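Side-chain contacts in Per a 4 allergen (Periplaneta americana, PDB 3EBW), which is a major cockroach allergen of the lipocalin type, bound by IgE, and probably carries small hydrophobic ligands in its beta barrel: residues I123-E127 and T128-D132; K135-V138 and N139-A143. All blocks are in the same frame, centred on the assembly; numbering follows the deposited sequence.

Contact 1 of 2, residues I123-E127 and T128-D132; sequences IASHE and TSFDD. Unlike the reference sequence in segment 123-127: E127 (reference Gly).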
ATOM      1  N   ILE A 123      12.414   5.200  -0.845  1.00 37.92           N
ATOM      2  CA  ILE A 123      13.101   6.249  -1.594  1.00 38.75           C
ATOM      3  C   ILE A 123      13.413   7.308  -0.556  1.00 40.82           C
ATOM      4  O   ILE A 123      12.527   7.718   0.185  1.00 39.30           O
ATOM      5  CB  ILE A 123      12.186   6.805  -2.749  1.00 35.63           C
ATOM      6  CG1 ILE A 123      12.054   5.767  -3.878  1.00 33.61           C
ATOM      7  CG2 ILE A 123      12.793   8.042  -3.357  1.00 35.60           C
ATOM      8  CD1 ILE A 123      11.447   4.454  -3.460  1.00 34.05           C
ATOM      9  N   ALA A 124      14.671   7.735  -0.483  1.00 49.12           N
ATOM     10  CA  ALA A 124      15.086   8.707   0.540  1.00 52.15           C
ATOM     11  C   ALA A 124      15.874   9.935   0.067  1.00 54.64           C
ATOM     12  O   ALA A 124      16.390   9.976  -1.036  1.00 53.53           O
ATOM     13  CB  ALA A 124      15.874   7.969   1.631  1.00 24.83           C
ATOM     14  N   SER A 125      15.972  10.941   0.923  1.00 49.80           N
ATOM     15  CA  SER A 125      16.693  12.144   0.551  1.00 54.21           C
ATOM     16  C   SER A 125      17.183  12.948   1.746  1.00 57.50           C
ATOM     17  O   SER A 125      16.720  12.749   2.880  1.00 57.91           O
ATOM     18  CB  SER A 125      15.806  13.028  -0.320  1.00 77.55           C
ATOM     19  OG  SER A 125      16.452  14.252  -0.611  1.00 80.14           O
ATOM     20  N   HIS A 126      18.131  13.852   1.490  1.00 66.97           N
ATOM     21  CA  HIS A 126      18.673  14.711   2.541  1.00 70.97           C
ATOM     22  C   HIS A 126      17.735  15.898   2.682  1.00 72.19           C
ATOM     23  O   HIS A 126      17.595  16.475   3.754  1.00 70.47           O
ATOM     24  CB  HIS A 126      20.086  15.179   2.188  1.00 79.55           C
ATOM     25  CG  HIS A 126      21.147  14.168   2.494  1.00 82.62           C
ATOM     26  ND1 HIS A 126      21.400  13.722   3.772  1.00 83.92           N
ATOM     27  CD2 HIS A 126      22.005  13.502   1.684  1.00 83.70           C
ATOM     28  CE1 HIS A 126      22.368  12.822   3.738  1.00 83.41           C
ATOM     29  NE2 HIS A 126      22.751  12.671   2.484  1.00 83.77           N
ATOM     30  N   GLU A 127      17.094  16.244   1.574  1.00 71.52           N
ATOM     31  CA  GLU A 127      16.124  17.325   1.536  1.00 74.38           C
ATOM     32  C   GLU A 127      14.830  16.719   2.078  1.00 74.51           C
ATOM     33  O   GLU A 127      14.837  15.601   2.576  1.00 74.32           O
ATOM     34  CB  GLU A 127      15.916  17.771   0.093  1.00116.68           C
ATOM     35  CG  GLU A 127      17.194  18.167  -0.595  1.00120.74           C
ATOM     36  CD  GLU A 127      17.852  19.340   0.089  1.00122.39           C
ATOM     37  OE1 GLU A 127      17.236  20.424   0.115  1.00123.76           O
ATOM     38  OE2 GLU A 127      18.978  19.182   0.605  1.00124.52           O
ATOM     39  N   THR A 128      13.725  17.450   1.992  1.00 51.83           N
ATOM     40  CA  THR A 128      12.448  16.923   2.455  1.00 52.65           C
ATOM     41  C   THR A 128      11.525  16.765   1.266  1.00 52.83           C
ATOM     42  O   THR A 128      10.329  16.608   1.445  1.00 52.92           O
ATOM     43  CB  THR A 128      11.756  17.852   3.447  1.00 83.36           C
ATOM     44  OG1 THR A 128      11.805  19.192   2.943  1.00 83.95           O
ATOM     45  CG2 THR A 128      12.406  17.766   4.816  1.00 83.71           C
ATOM     46  N   SER A 129      12.084  16.807   0.054  1.00 57.75           N
ATOM     47  CA  SER A 129      11.295  16.661  -1.178  1.00 59.26           C
ATOM     48  C   SER A 129      12.187  16.656  -2.405  1.00 58.63           C
ATOM     49  O   SER A 129      13.288  17.187  -2.379  1.00 57.45           O
ATOM     50  CB  SER A 129      10.299  17.805  -1.299  1.00 84.16           C
ATOM     51  OG  SER A 129      10.969  19.052  -1.211  1.00 86.14           O
ATOM     52  N   PHE A 130      11.707  16.073  -3.493  1.00 79.64           N
ATOM     53  CA  PHE A 130      12.504  16.016  -4.713  1.00 81.58           C
ATOM     54  C   PHE A 130      12.187  17.114  -5.727  1.00 83.65           C
ATOM     55  O   PHE A 130      11.033  17.477  -5.912  1.00 84.75           O
ATOM     56  CB  PHE A 130      12.302  14.671  -5.422  1.00 70.81           C
ATOM     57  CG  PHE A 130      12.832  13.478  -4.665  1.00 69.28           C
ATOM     58  CD1 PHE A 130      14.022  13.552  -3.948  1.00 68.01           C
ATOM     59  CD2 PHE A 130      12.169  12.262  -4.730  1.00 67.47           C
ATOM     60  CE1 PHE A 130      14.532  12.432  -3.315  1.00 66.58           C
ATOM     61  CE2 PHE A 130      12.674  11.155  -4.107  1.00 66.83           C
ATOM     62  CZ  PHE A 130      13.857  11.235  -3.397  1.00 66.15           C
ATOM     63  N   ASP A 131      13.211  17.646  -6.384  1.00 80.13           N
ATOM     64  CA  ASP A 131      12.980  18.639  -7.428  1.00 83.15           C
ATOM     65  C   ASP A 131      12.753  17.789  -8.679  1.00 84.63           C
ATOM     66  O   ASP A 131      13.271  16.680  -8.775  1.00 84.66           O
ATOM     67  CB  ASP A 131      14.191  19.568  -7.599  1.00127.17           C
ATOM     68  CG  ASP A 131      15.480  18.822  -7.894  1.00129.62           C
ATOM     69  OD1 ASP A 131      16.541  19.480  -7.954  1.00129.72           O
ATOM     70  OD2 ASP A 131      15.445  17.590  -8.067  1.00130.91           O
ATOM     71  N   ASP A 132      11.968  18.281  -9.628  1.00128.92           N
ATOM     72  CA  ASP A 132      11.680  17.499 -10.825  1.00129.22           C
ATOM     73  C   ASP A 132      12.915  16.823 -11.406  1.00129.13           C
ATOM     74  O   ASP A 132      12.818  15.771 -12.035  1.00129.27           O
ATOM     75  CB  ASP A 132      10.979  18.383 -11.858  1.00 96.69           C
ATOM     76  CG  ASP A 132       9.594  18.810 -11.391  1.00 98.24           C
ATOM     77  OD1 ASP A 132       8.670  17.968 -11.420  1.00 98.35           O
ATOM     78  OD2 ASP A 132       9.430  19.975 -10.967  1.00 99.02           O
TER

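Contact 2 of 2, residues K135-V138 and N139-A143; sequences KAKV and NEVLA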
ATOM      1  N   LYS A 135      13.646  13.408  -9.072  1.00 72.52           N
ATOM      2  CA  LYS A 135      12.544  12.490  -9.386  1.00 71.48           C
ATOM      3  C   LYS A 135      12.797  11.737 -10.690  1.00 70.17           C
ATOM      4  O   LYS A 135      12.584  10.523 -10.785  1.00 68.48           O
ATOM      5  CB  LYS A 135      11.220  13.252  -9.510  1.00 86.26           C
ATOM      6  CG  LYS A 135      10.443  13.432  -8.221  1.00 85.70           C
ATOM      7  CD  LYS A 135       8.963  13.584  -8.545  1.00 85.97           C
ATOM      8  CE  LYS A 135       8.082  13.428  -7.313  1.00 86.53           C
ATOM      9  NZ  LYS A 135       6.693  12.991  -7.664  1.00 86.26           N
ATOM     10  N   ALA A 136      13.247  12.479 -11.694  1.00 78.72           N
ATOM     11  CA  ALA A 136      13.547  11.913 -12.999  1.00 77.52           C
ATOM     12  C   ALA A 136      14.498  10.736 -12.832  1.00 75.77           C
ATOM     13  O   ALA A 136      14.222   9.613 -13.277  1.00 75.62           O
ATOM     14  CB  ALA A 136      14.187  12.973 -13.879  1.00 94.54           C
ATOM     15  N   LYS A 137      15.622  11.017 -12.176  1.00 59.11           N
ATOM     16  CA  LYS A 137      16.660  10.027 -11.929  1.00 57.43           C
ATOM     17  C   LYS A 137      16.158   8.841 -11.107  1.00 56.39           C
ATOM     18  O   LYS A 137      16.423   7.681 -11.452  1.00 55.70           O
ATOM     19  CB  LYS A 137      17.841  10.693 -11.217  1.00 89.74           C
ATOM     20  CG  LYS A 137      19.029   9.787 -11.010  1.00 91.36           C
ATOM     21  CD  LYS A 137      19.508   9.215 -12.329  1.00 93.06           C
ATOM     22  CE  LYS A 137      20.748   8.390 -12.113  1.00 93.69           C
ATOM     23  NZ  LYS A 137      21.695   9.189 -11.293  1.00 95.34           N
ATOM     24  N   VAL A 138      15.430   9.137 -10.027  1.00 74.38           N
ATOM     25  CA  VAL A 138      14.913   8.096  -9.147  1.00 72.64           C
ATOM     26  C   VAL A 138      14.076   7.098  -9.924  1.00 71.55           C
ATOM     27  O   VAL A 138      14.078   5.909  -9.602  1.00 70.43           O
ATOM     28  CB  VAL A 138      14.068   8.685  -7.987  1.00 49.61           C
ATOM     29  CG1 VAL A 138      13.610   7.578  -7.049  1.00 49.15           C
ATOM     30  CG2 VAL A 138      14.888   9.663  -7.208  1.00 50.19           C
ATOM     31  N   ASN A 139      13.367   7.579 -10.949  1.00 71.28           N
ATOM     32  CA  ASN A 139      12.532   6.704 -11.771  1.00 71.56           C
ATOM     33  C   ASN A 139      13.358   6.059 -12.853  1.00 71.19           C
ATOM     34  O   ASN A 139      13.038   4.979 -13.348  1.00 70.72           O
ATOM     35  CB  ASN A 139      11.385   7.484 -12.391  1.00 84.39           C
ATOM     36  CG  ASN A 139      10.333   7.824 -11.387  1.00 85.42           C
ATOM     37  OD1 ASN A 139      10.559   8.630 -10.482  1.00 86.11           O
ATOM     38  ND2 ASN A 139       9.177   7.193 -11.514  1.00 85.50           N
ATOM     39  N   GLU A 140      14.430   6.746 -13.221  1.00100.95           N
ATOM     40  CA  GLU A 140      15.347   6.239 -14.213  1.00 99.78           C
ATOM     41  C   GLU A 140      15.918   4.963 -13.586  1.00 98.28           C
ATOM     42  O   GLU A 140      16.037   3.927 -14.248  1.00 98.29           O
ATOM     43  CB  GLU A 140      16.440   7.272 -14.443  1.00103.33           C
ATOM     44  CG  GLU A 140      17.354   6.990 -15.597  1.00105.53           C
ATOM     45  CD  GLU A 140      18.508   7.967 -15.633  1.00107.86           C
ATOM     46  OE1 GLU A 140      18.254   9.186 -15.760  1.00106.80           O
ATOM     47  OE2 GLU A 140      19.667   7.515 -15.522  1.00107.68           O
ATOM     48  N   VAL A 141      16.240   5.052 -12.291  1.00 57.11           N
ATOM     49  CA  VAL A 141      16.792   3.933 -11.535  1.00 52.51           C
ATOM     50  C   VAL A 141      15.746   2.877 -11.172  1.00 52.67           C
ATOM     51  O   VAL A 141      15.990   1.670 -11.326  1.00 52.66           O
ATOM     52  CB  VAL A 141      17.463   4.404 -10.209  1.00 34.47           C
ATOM     53  CG1 VAL A 141      18.096   3.211  -9.501  1.00 33.34           C
ATOM     54  CG2 VAL A 141      18.517   5.474 -10.478  1.00 33.69           C
ATOM     55  N   LEU A 142      14.595   3.324 -10.681  1.00 66.80           N
ATOM     56  CA  LEU A 142      13.540   2.398 -10.287  1.00 66.55           C
ATOM     57  C   LEU A 142      13.006   1.608 -11.484  1.00 66.45           C
ATOM     58  O   LEU A 142      12.638   0.430 -11.372  1.00 65.61           O
ATOM     59  CB  LEU A 142      12.399   3.165  -9.596  1.00 66.94           C
ATOM     60  CG  LEU A 142      12.360   3.161  -8.057  1.00 66.65           C
ATOM     61  CD1 LEU A 142      11.889   1.819  -7.548  1.00 65.37           C
ATOM     62  CD2 LEU A 142      13.741   3.456  -7.497  1.00 67.28           C
ATOM     63  N   ALA A 143      13.004   2.266 -12.637  1.00 66.89           N
ATOM     64  CA  ALA A 143      12.508   1.687 -13.875  1.00 65.28           C
ATOM     65  C   ALA A 143      12.783   0.198 -14.124  1.00 64.93           C
ATOM     66  O   ALA A 143      11.854  -0.605 -14.183  1.00 67.27           O
ATOM     67  CB  ALA A 143      13.014   2.511 -15.037  1.00 54.61           C
TER

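Contact 1 of 2, residues I123-E127 and T128-D132
F130 folds back from the loop after strand 119-125 onto I123 and S125, the residues of this last full strand of the lipocalin barrel that face the returning loop, where the chain leaves the barrel for the helix 132-142. The closest approach is apolar: I123 CG2 lies 3.2 Å from F130 CE2, in the plane of the ring and at its edge, with the two side chains crossing at about a right angle. At the same rim, also in plane, sits the backbone oxygen of the residue between, A124 O, 3.7 Å from F130 CZ. S125 CB comes in obliquely and reaches F130 CE1 at 3.3 Å. F130 CB points away from the strand, but with CG anti to the carbonyl carbon (chi1 -66°) the ring comes back to it. Further out, L25 of the neighbouring strand 20-27, L149 and V138 of the helix also pack on the ring, so that F130 fills the corner between barrel wall and helix. At the end of the strand S125 makes an ST turn. Its hydroxyl lies anti to the backbone N (chi1 176°), is also hydrogen-bonded with T104 O, and thereby ties the turn to a second loop. Within the turn itself, E127 N donates to S125 OG over 3.0 Å, with an N-H...O angle of 142°.

Contact 2 of 2, residues K135-V138 and N139-A143
K137 and E140, three residues apart on the helix 132-142, bring their side chains together at a slant on one flank, and V141 joins them from the next turn. In K137, CB points away from the following turn and CG stands anti to the backbone N (chi1 -175°); a bend at chi2 then carries the chain forward, toward the next turn. CD reaches the carboxylate of E140, 3.6 Å from OE2. CE stays near the same oxygen and also comes within 4.0 Å of V141 CG2, so the aliphatic part of the lysine bridges the two residues. A second bend, at chi4, turns the tip: K137 NZ stops 5.0 Å from E140 OE2, too far for a salt bridge, although the opposite charges probably still attract. The ammonium group instead makes a weak hydrogen bond with Y105 OH. E140 meets this lysine through an extended chain, its CB resting over K137 O. That same carbonyl is gripped by V141 N at 2.8 Å. One residue further, V138 O accepts from L142 N, also at 2.8 Å. V138 and L142 run side by side and point the same way, CG1 4.1 Å from CD2, on the buried flank where V138 packs on I123 and L142 on Y121. N139 N donates to K135 O and E140 N to A136 O, in the regular i to i+4 pattern; N139 N makes a further, weak bond to A136 O. This is an amphipathic alpha-helix: one apolar flank lies on the barrel, as in the C-terminal helix of lipocalins, while E140 lies exposed.

How the contacts relate
Contacts 1 and 2 follow one another in the chain, strand 119-125 leading through a loop to helix 132-142, and their centres lie 12 Å apart. They join directly: I123 CG2 of contact 1 packs 3.8 Å from V138 CG1 of contact 2, and F130 CB lies 3.6 Å from K135 CG. Between those two points F130 CE2 approaches V138 CG2 at 4.1 Å, so V138 meets both the strand and the returning loop. L149, from the segment after the helix, touches I123, F130, K135 and N139 and spans both contacts. Together they dock the helix against the barrel wall in the usual lipocalin manner.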